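Local coordinates for spherulin-4 (Aspergillus clavatus, PDB 5C5G), which acts as a glycoside hydrolase and, like its Aspergillus fumigatus counterpart, is probably required for making the polysaccharide galactosaminogalactan, at residues N70-G75 and A109-F114; H147-N152 and T164-V169; S46-E51 and V89-E94. One frame throughout, in Å; residues are numbered along the deposited sequence.

Read from the N terminus, S46-E51 comes first, in the loop between strand 38-42 and helix 56-66, and V89-E94 closes interaction 3 by setting helix 86-103 against that loop. Between these two segments lies N70-G75, whose partner A109-F114 follows the helix, so interactions 1 and 3 cross along the chain; Ile113 CG1 also packs on Ile93 CG2 at 4.2 Å. Interaction 2 opens after both are closed, pairing H147-N152 with T164-V169. Strand 112-116 lies between strands 71-78 and 148-152 in the barrel, joining interactions 1 and 2 laterally, whereas interaction 3 sits on the outer layer.

Interaction 1: residues N70-G75 and A109-F114; sequences NVRLLG and AVRGIF
Arg72 and Arg111 meet through their side chains at the start of the pairing between N70-G75 and A109-F114, and Arg111 can be traced outward. Its CB lies 3.7 Å from Leu73 O, the carbonyl that also accepts the Arg111 backbone N. The chain then runs on to CD, beside Arg72 CD, and bends at chi3 (82°), which turns the guanidinium over its neighbour. NE sits 3.1 Å from Arg72 CD. CZ comes 3.4 Å from Arg72 CZ, and NH1 lies over the centre of the Arg72 guanidinium, the two planes being only 15° apart. NH2 makes a weak bond to a water that also lies against Val71 O. The like charges of this stack are probably offset by Asp146, whose OD2 pairs with Arg72 NE and OD1 with Arg111 NE. Arg72 NH2 also bonds in its own guanidinium plane to Val71 O, and to Glu69 O.

These segments belong to the first and last members of a beta-alpha-beta unit of the (beta/alpha)8 barrel, with helix 86-103 between them. Three backbone bonds join the segments: Arg111 N to Leu73 O (2.8 Å), Gly75 N to Gly112 O (3.0 Å) and Phe114 N to Gly75 O (2.9 Å); the two at Gly75 form its parallel bridge with Ile113. Beside them, Leu74 CD2 packs 3.7 Å from Gly112 CA. Val110 CG1 packs on Leu73 CB, and the same side chain touches Tyr96 of helix 86-103. Phe114 CB touches Leu74 CB, while the ring lies close to Tyr15 and Tyr76, both seen to bind N-acetyl-D-galactosamine, absent from this model.

Interaction 2: residues H147-N152 and T164-V169; sequences HYVVHN and TADSTV
His151 and Ala165 meet with the methyl squarely over the imidazole: Ala165 CB stands 3.6 Å from the ring centroid and only 6° off the ring normal, a CH-pi contact. The two segments carry neighbouring parallel strands, 148-152 and 167-172, of the (beta/alpha)8 barrel, joined here by a connection with no helix or strand in the residues between the segments. Thr164 approaches the same ring differently, crossing His151 at about a right angle, with OG1 at the ring edge near CE1; Tyr161 O accounts for the polar bond of that hydroxyl.

At the other end of the contact Tyr148 and Asp166 are set aslant to each other, although the ring and carboxylate planes are only 14° apart. Asp166 CB sits over one face of the phenol, displaced toward its rim. With CG beside its own backbone N (chi1 -65°), Asp166 turns OD2 to Val149 N, which donates to the anti lone pair at 2.9 Å. Lys138 NZ forms a salt bridge to the same oxygen, so a backbone N-H and a probable positive charge share it. The Tyr148 and Ser167 hydroxyls are not bonded to each other; both bind Glu227 OE2.

Val149 O accepts from Asp166 N and, weakly, from Ser167 N. The strand pairing continues through His151 N to Ser167 O (3.0 Å, in the carbonyl plane) and Val169 N to His151 O (2.8 Å, nearly straight). At its C-terminal end Asn152 crosses Val169 obliquely, OD1 lying 3.2 Å from Val169 CB, while ND2 bonds to Glu172 and weakly to Asp116, both seen to bind N-acetyl-D-galactosamine. On the His151 side a water bridges ND1, in the ring plane at 2.8 Å, and Thr168 OG1 at 3.0 Å.

Interaction 3: residues S46-E51 and V89-E94; sequences SGPGPE and VRRDIE
Arg91 leaves its helix with CG opposite the backbone N and bends at chi2 (-90°), which carries the guanidinium across to Gly49, while Asp92 keeps its CG beside the backbone N and meets Pro48. The contact ties a loop that follows strand 38-42 of the (beta/alpha)8 barrel to helix 86-103 of its outer layer.

Arg91 grips a single acceptor end-on: NH1 at 3.0 Å and NH2 at 2.9 Å both donate to Gly49 O, which lies close to the guanidinium plane. The bonds are bent, 141° and 146° at the hydrogen, as expected when two donors converge on one oxygen. NH2 also makes a salt bridge to Asp92 OD1 (2.9 Å), exactly in the guanidinium plane, so loop carbonyl and carboxylate together fix the rotation of the group.

The Pro48 ring meets Asp92 at about a right angle, its CD 3.7 Å from Asp92 CG, and rests also on Tyr96 and Trp99. The second carboxylate oxygen pairs with Arg84, and a water donates both to that oxygen, Asp92 OD2, at 2.8 Å and to Ser46 O at 2.7 Å.

Interaction 1: residues N70-G75 and A109-F114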
loop_
_atom_site.group_PDB
_atom_site.type_symbol
_atom_site.label_atom_id
_atom_site.label_comp_id
_atom_site.label_asym_id
_atom_site.label_seq_id
_atom_site.Cartn_x
_atom_site.Cartn_y
_atom_site.Cartn_z
ATOM N N ASN A 70 -10.508 -1.728 10.904
ATOM C CA ASN A 70 -10.461 -1.939 9.453
ATOM C C ASN A 70 -9.272 -1.291 8.781
ATOM O O ASN A 70 -9.226 -1.205 7.554
ATOM C CB ASN A 70 -11.768 -1.491 8.777
ATOM C CG ASN A 70 -12.102 -0.025 9.015
ATOM O OD1 ASN A 70 -11.818 0.528 10.072
ATOM N ND2 ASN A 70 -12.746 0.599 8.038
ATOM N N VAL A 71 -8.298 -0.866 9.572
ATOM C CA VAL A 71 -7.055 -0.311 9.058
ATOM C C VAL A 71 -5.912 -1.270 9.334
ATOM O O VAL A 71 -5.794 -1.809 10.441
ATOM C CB VAL A 71 -6.733 1.023 9.764
ATOM C CG1 VAL A 71 -5.292 1.501 9.494
ATOM C CG2 VAL A 71 -7.742 2.085 9.352
ATOM N N ARG A 72 -5.064 -1.451 8.338
ATOM C CA ARG A 72 -3.801 -2.161 8.512
ATOM C C ARG A 72 -2.679 -1.252 8.086
ATOM O O ARG A 72 -2.475 -1.012 6.889
ATOM C CB ARG A 72 -3.782 -3.440 7.679
ATOM C CG ARG A 72 -4.777 -4.496 8.136
ATOM C CD ARG A 72 -4.475 -5.002 9.551
ATOM N NE ARG A 72 -5.451 -6.004 9.988
ATOM C CZ ARG A 72 -6.591 -5.720 10.608
ATOM N NH1 ARG A 72 -7.417 -6.699 10.958
ATOM N NH2 ARG A 72 -6.910 -4.461 10.885
ATOM N N LEU A 73 -1.966 -0.711 9.068
ATOM C CA LEU A 73 -0.833 0.148 8.812
ATOM C C LEU A 73 0.383 -0.685 8.455
ATOM O O LEU A 73 0.646 -1.719 9.056
ATOM C CB LEU A 73 -0.478 0.968 10.046
ATOM C CG LEU A 73 -1.508 1.998 10.459
ATOM C CD1 LEU A 73 -1.127 2.618 11.777
ATOM C CD2 LEU A 73 -1.672 3.088 9.442
ATOM N N LEU A 74 1.141 -0.182 7.492
ATOM C CA LEU A 74 2.414 -0.784 7.094
ATOM C C LEU A 74 3.498 0.270 7.151
ATOM O O LEU A 74 3.280 1.423 6.772
ATOM C CB LEU A 74 2.352 -1.310 5.657
ATOM C CG LEU A 74 1.218 -2.277 5.303
ATOM C CD1 LEU A 74 1.322 -2.655 3.835
ATOM C CD2 LEU A 74 1.237 -3.523 6.133
ATOM N N GLY A 75 4.684 -0.144 7.561
ATOM C CA GLY A 75 5.837 0.745 7.518
ATOM C C GLY A 75 6.561 0.675 6.178
ATOM O O GLY A 75 6.905 -0.422 5.727
ATOM N N ALA A 109 2.250 1.713 16.261
ATOM C CA ALA A 109 2.690 0.438 15.728
ATOM C C ALA A 109 2.186 0.268 14.318
ATOM O O ALA A 109 1.162 0.852 13.935
ATOM C CB ALA A 109 2.170 -0.704 16.584
ATOM N N VAL A 110 2.859 -0.607 13.582
ATOM C CA VAL A 110 2.389 -1.057 12.276
ATOM C C VAL A 110 2.194 -2.566 12.321
ATOM O O VAL A 110 2.674 -3.238 13.241
ATOM C CB VAL A 110 3.341 -0.619 11.146
ATOM C CG1 VAL A 110 3.422 0.914 11.073
ATOM C CG2 VAL A 110 4.713 -1.214 11.325
ATOM N N ARG A 111 1.478 -3.077 11.326
ATOM C CA ARG A 111 1.112 -4.481 11.245
ATOM C C ARG A 111 1.790 -5.196 10.077
ATOM O O ARG A 111 1.368 -6.285 9.684
ATOM C CB ARG A 111 -0.413 -4.604 11.145
ATOM C CG ARG A 111 -1.111 -4.096 12.405
ATOM C CD ARG A 111 -2.601 -3.886 12.235
ATOM N NE ARG A 111 -3.336 -5.130 12.389
ATOM C CZ ARG A 111 -4.400 -5.307 13.171
ATOM N NH1 ARG A 111 -4.974 -6.498 13.214
ATOM N NH2 ARG A 111 -4.909 -4.314 13.899
ATOM N N GLY A 112 2.863 -4.602 9.581
ATOM C CA GLY A 112 3.599 -5.170 8.483
ATOM C C GLY A 112 4.458 -4.120 7.831
ATOM O O GLY A 112 4.590 -3.000 8.327
ATOM N N ILE A 113 5.054 -4.504 6.709
ATOM C CA ILE A 113 6.030 -3.703 6.003
ATOM C C ILE A 113 5.696 -3.656 4.523
ATOM O O ILE A 113 5.322 -4.668 3.908
ATOM C CB ILE A 113 7.453 -4.282 6.186
ATOM C CG1 ILE A 113 7.852 -4.285 7.677
ATOM C CG2 ILE A 113 8.472 -3.535 5.357
ATOM C CD1 ILE A 113 7.995 -2.925 8.339
ATOM N N PHE A 114 5.855 -2.455 3.974
ATOM C CA PHE A 114 5.749 -2.171 2.543
ATOM C C PHE A 114 7.159 -1.957 2.015
ATOM O O PHE A 114 7.805 -0.974 2.375
ATOM C CB PHE A 114 4.912 -0.905 2.361
ATOM C CG PHE A 114 4.830 -0.398 0.950
ATOM C CD1 PHE A 114 3.894 -0.893 0.072
ATOM C CD2 PHE A 114 5.672 0.619 0.508
ATOM C CE1 PHE A 114 3.792 -0.391 -1.224
ATOM C CE2 PHE A 114 5.564 1.126 -0.781
ATOM C CZ PHE A 114 4.631 0.625 -1.639
HETATM O O HOH W 1 -5.314 -1.230 13.202
#

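Interaction 2: residues H147-N152 and T164-V169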
loop_
_atom_site.group_PDB
_atom_site.type_symbol
_atom_site.label_atom_id
_atom_site.label_comp_id
_atom_site.label_asym_id
_atom_site.label_seq_id
_atom_site.Cartn_x
_atom_site.Cartn_y
_atom_site.Cartn_z
ATOM N N HIS A 147 1.721 -9.292 10.496
ATOM C CA HIS A 147 3.039 -9.407 9.879
ATOM C C HIS A 147 2.929 -9.379 8.357
ATOM O O HIS A 147 3.520 -10.189 7.647
ATOM C CB HIS A 147 3.735 -10.691 10.325
ATOM C CG HIS A 147 3.973 -10.774 11.804
ATOM N ND1 HIS A 147 5.163 -10.395 12.387
ATOM C CD2 HIS A 147 3.176 -11.190 12.817
ATOM C CE1 HIS A 147 5.091 -10.576 13.695
ATOM N NE2 HIS A 147 3.898 -11.063 13.983
ATOM N N TYR A 148 2.171 -8.417 7.861
ATOM C CA TYR A 148 1.882 -8.308 6.434
ATOM C C TYR A 148 3.124 -7.882 5.663
ATOM O O TYR A 148 3.942 -7.105 6.160
ATOM C CB TYR A 148 0.811 -7.242 6.269
ATOM C CG TYR A 148 -0.201 -7.366 5.162
ATOM C CD1 TYR A 148 -1.139 -8.392 5.152
ATOM C CD2 TYR A 148 -0.284 -6.389 4.175
ATOM C CE1 TYR A 148 -2.094 -8.469 4.149
ATOM C CE2 TYR A 148 -1.240 -6.450 3.175
ATOM C CZ TYR A 148 -2.138 -7.488 3.167
ATOM O OH TYR A 148 -3.086 -7.540 2.169
ATOM N N VAL A 149 3.252 -8.372 4.437
ATOM C CA VAL A 149 4.343 -8.006 3.543
ATOM C C VAL A 149 3.769 -7.566 2.206
ATOM O O VAL A 149 3.035 -8.319 1.555
ATOM C CB VAL A 149 5.281 -9.195 3.297
ATOM C CG1 VAL A 149 6.328 -8.861 2.231
ATOM C CG2 VAL A 149 5.975 -9.590 4.589
ATOM N N VAL A 150 4.108 -6.347 1.800
ATOM C CA VAL A 150 3.746 -5.852 0.471
ATOM C C VAL A 150 5.018 -5.475 -0.262
ATOM O O VAL A 150 5.936 -4.921 0.344
ATOM C CB VAL A 150 2.773 -4.651 0.546
ATOM C CG1 VAL A 150 2.463 -4.062 -0.835
ATOM C CG2 VAL A 150 1.479 -5.065 1.221
ATOM N N HIS A 151 5.075 -5.803 -1.550
ATOM C CA HIS A 151 6.168 -5.403 -2.419
ATOM C C HIS A 151 5.681 -4.390 -3.422
ATOM O O HIS A 151 4.568 -4.522 -3.938
ATOM C CB HIS A 151 6.673 -6.605 -3.212
ATOM C CG HIS A 151 7.408 -7.605 -2.394
ATOM N ND1 HIS A 151 7.842 -8.801 -2.913
ATOM C CD2 HIS A 151 7.799 -7.584 -1.099
ATOM C CE1 HIS A 151 8.475 -9.477 -1.968
ATOM N NE2 HIS A 151 8.459 -8.764 -0.860
ATOM N N ASN A 152 6.520 -3.422 -3.757
ATOM C CA ASN A 152 6.229 -2.494 -4.850
ATOM C C ASN A 152 7.314 -2.465 -5.921
ATOM O O ASN A 152 8.210 -1.627 -5.895
ATOM C CB ASN A 152 6.012 -1.077 -4.364
ATOM C CG ASN A 152 5.573 -0.166 -5.494
ATOM O OD1 ASN A 152 5.130 -0.630 -6.554
ATOM N ND2 ASN A 152 5.743 1.137 -5.310
ATOM N N THR A 164 6.144 -14.519 -2.350
ATOM C CA THR A 164 6.951 -14.042 -1.226
ATOM C C THR A 164 6.321 -12.867 -0.483
ATOM O O THR A 164 6.812 -12.454 0.570
ATOM C CB THR A 164 8.380 -13.660 -1.669
ATOM O OG1 THR A 164 8.388 -12.481 -2.484
ATOM C CG2 THR A 164 8.996 -14.794 -2.436
ATOM N N ALA A 165 5.231 -12.332 -1.008
ATOM C CA ALA A 165 4.544 -11.186 -0.417
ATOM C C ALA A 165 3.058 -11.501 -0.304
ATOM O O ALA A 165 2.530 -12.355 -1.036
ATOM C CB ALA A 165 4.755 -9.931 -1.254
ATOM N N ASP A 166 2.371 -10.818 0.596
ATOM C CA ASP A 166 0.923 -10.894 0.659
ATOM C C ASP A 166 0.264 -10.167 -0.496
ATOM O O ASP A 166 -0.750 -10.627 -1.038
ATOM C CB ASP A 166 0.437 -10.340 1.990
ATOM C CG ASP A 166 0.897 -11.178 3.143
ATOM O OD1 ASP A 166 0.453 -12.345 3.225
ATOM O OD2 ASP A 166 1.704 -10.729 3.984
ATOM N N SER A 167 0.856 -9.049 -0.910
ATOM C CA SER A 167 0.408 -8.307 -2.092
ATOM C C SER A 167 1.584 -7.667 -2.770
ATOM O O SER A 167 2.547 -7.285 -2.098
ATOM C CB SER A 167 -0.604 -7.225 -1.719
ATOM O OG SER A 167 -1.767 -7.794 -1.141
ATOM N N THR A 168 1.489 -7.534 -4.088
ATOM C CA THR A 168 2.507 -6.886 -4.884
ATOM C C THR A 168 1.850 -5.843 -5.760
ATOM O O THR A 168 0.884 -6.136 -6.463
ATOM C CB THR A 168 3.241 -7.909 -5.784
ATOM O OG1 THR A 168 3.934 -8.857 -4.968
ATOM C CG2 THR A 168 4.254 -7.248 -6.668
ATOM N N VAL A 169 2.390 -4.630 -5.726
ATOM C CA VAL A 169 1.949 -3.546 -6.596
ATOM C C VAL A 169 2.530 -3.762 -7.978
ATOM O O VAL A 169 3.685 -3.469 -8.239
ATOM C CB VAL A 169 2.374 -2.176 -6.039
ATOM C CG1 VAL A 169 1.767 -1.076 -6.886
ATOM C CG2 VAL A 169 1.960 -2.010 -4.569
HETATM O O HOH W 2 6.809 -9.294 -5.493
#

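Interaction 3: residues S46-E51 and V89-E94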
loop_
_atom_site.group_PDB
_atom_site.type_symbol
_atom_site.label_atom_id
_atom_site.label_comp_id
_atom_site.label_asym_id
_atom_site.label_seq_id
_atom_site.Cartn_x
_atom_site.Cartn_y
_atom_site.Cartn_z
ATOM N N SER A 46 11.241 8.143 3.826
ATOM C CA SER A 46 11.700 7.001 3.019
ATOM C C SER A 46 12.164 5.893 3.949
ATOM O O SER A 46 13.221 5.296 3.756
ATOM C CB SER A 46 12.819 7.417 2.061
ATOM O OG SER A 46 12.329 8.377 1.132
ATOM N N GLY A 47 11.327 5.610 4.941
ATOM C CA GLY A 47 11.677 4.744 6.052
ATOM C C GLY A 47 11.212 5.362 7.344
ATOM O O GLY A 47 10.578 6.413 7.336
ATOM N N PRO A 48 11.571 4.736 8.462
ATOM C CA PRO A 48 11.092 5.191 9.763
ATOM C C PRO A 48 11.867 6.391 10.292
ATOM O O PRO A 48 11.476 6.940 11.333
ATOM C CB PRO A 48 11.273 3.952 10.646
ATOM C CG PRO A 48 12.426 3.221 10.017
ATOM C CD PRO A 48 12.276 3.444 8.542
ATOM N N GLY A 49 12.912 6.812 9.590
ATOM C CA GLY A 49 13.712 7.942 10.007
ATOM C C GLY A 49 14.926 7.505 10.798
ATOM O O GLY A 49 15.113 6.330 11.093
ATOM N N PRO A 50 15.769 8.463 11.168
ATOM C CA PRO A 50 17.072 8.151 11.749
ATOM C C PRO A 50 17.041 7.831 13.239
ATOM O O PRO A 50 18.078 7.508 13.793
ATOM C CB PRO A 50 17.856 9.444 11.517
ATOM C CG PRO A 50 16.828 10.512 11.502
ATOM C CD PRO A 50 15.626 9.892 10.843
ATOM N N GLU A 51 15.888 7.978 13.894
ATOM C CA GLU A 51 15.772 7.719 15.328
ATOM C C GLU A 51 14.793 6.578 15.588
ATOM O O GLU A 51 14.161 6.084 14.686
ATOM C CB GLU A 51 15.318 8.988 16.062
ATOM C CG GLU A 51 16.256 10.151 15.853
ATOM C CD GLU A 51 15.897 11.365 16.664
ATOM O OE1 GLU A 51 14.906 11.343 17.428
ATOM O OE2 GLU A 51 16.606 12.358 16.510
ATOM N N VAL A 89 18.170 -2.638 5.504
ATOM C CA VAL A 89 16.750 -2.921 5.364
ATOM C C VAL A 89 16.217 -3.481 6.689
ATOM O O VAL A 89 15.173 -3.063 7.185
ATOM C CB VAL A 89 16.495 -3.906 4.216
ATOM C CG1 VAL A 89 15.042 -4.270 4.135
ATOM C CG2 VAL A 89 16.954 -3.310 2.891
ATOM N N ARG A 90 16.947 -4.417 7.276
ATOM C CA ARG A 90 16.539 -5.008 8.533
ATOM C C ARG A 90 16.481 -3.970 9.655
ATOM O O ARG A 90 15.580 -4.015 10.486
ATOM C CB ARG A 90 17.460 -6.152 8.903
ATOM C CG ARG A 90 17.074 -6.825 10.185
ATOM C CD ARG A 90 17.694 -8.192 10.284
ATOM N NE ARG A 90 17.113 -8.947 11.387
ATOM C CZ ARG A 90 17.133 -10.272 11.480
ATOM N NH1 ARG A 90 17.702 -10.997 10.531
ATOM N NH2 ARG A 90 16.577 -10.869 12.525
ATOM N N ARG A 91 17.434 -3.042 9.698
ATOM C CA ARG A 91 17.383 -1.984 10.709
ATOM C C ARG A 91 16.056 -1.245 10.606
ATOM O O ARG A 91 15.406 -0.956 11.615
ATOM C CB ARG A 91 18.553 -1.009 10.566
ATOM C CG ARG A 91 18.481 0.181 11.519
ATOM C CD ARG A 91 17.721 1.364 10.930
ATOM N NE ARG A 91 17.605 2.440 11.904
ATOM C CZ ARG A 91 16.806 3.488 11.757
ATOM N NH1 ARG A 91 16.761 4.417 12.697
ATOM N NH2 ARG A 91 16.077 3.623 10.659
ATOM N N ASP A 92 15.620 -0.943 9.397
ATOM C CA ASP A 92 14.385 -0.196 9.234
ATOM C C ASP A 92 13.183 -1.031 9.686
ATOM O O ASP A 92 12.282 -0.532 10.366
ATOM C CB ASP A 92 14.195 0.271 7.788
ATOM C CG ASP A 92 15.125 1.397 7.403
ATOM O OD1 ASP A 92 15.757 2.015 8.287
ATOM O OD2 ASP A 92 15.227 1.674 6.186
ATOM N N ILE A 93 13.141 -2.310 9.308
ATOM C CA ILE A 93 12.056 -3.184 9.746
ATOM C C ILE A 93 11.991 -3.202 11.267
ATOM O O ILE A 93 10.914 -3.071 11.870
ATOM C CB ILE A 93 12.274 -4.624 9.239
ATOM C CG1 ILE A 93 12.206 -4.683 7.705
ATOM C CG2 ILE A 93 11.238 -5.555 9.846
ATOM C CD1 ILE A 93 12.707 -6.006 7.127
ATOM N N GLU A 94 13.136 -3.415 11.894
ATOM C CA GLU A 94 13.210 -3.532 13.347
ATOM C C GLU A 94 12.856 -2.229 14.048
ATOM O O GLU A 94 12.343 -2.234 15.159
ATOM C CB GLU A 94 14.591 -4.029 13.764
ATOM C CG GLU A 94 14.772 -5.489 13.358
ATOM C CD GLU A 94 16.107 -6.068 13.731
ATOM O OE1 GLU A 94 17.006 -5.295 14.119
ATOM O OE2 GLU A 94 16.244 -7.311 13.637
HETATM O O HOH W 3 13.607 2.603 4.147
#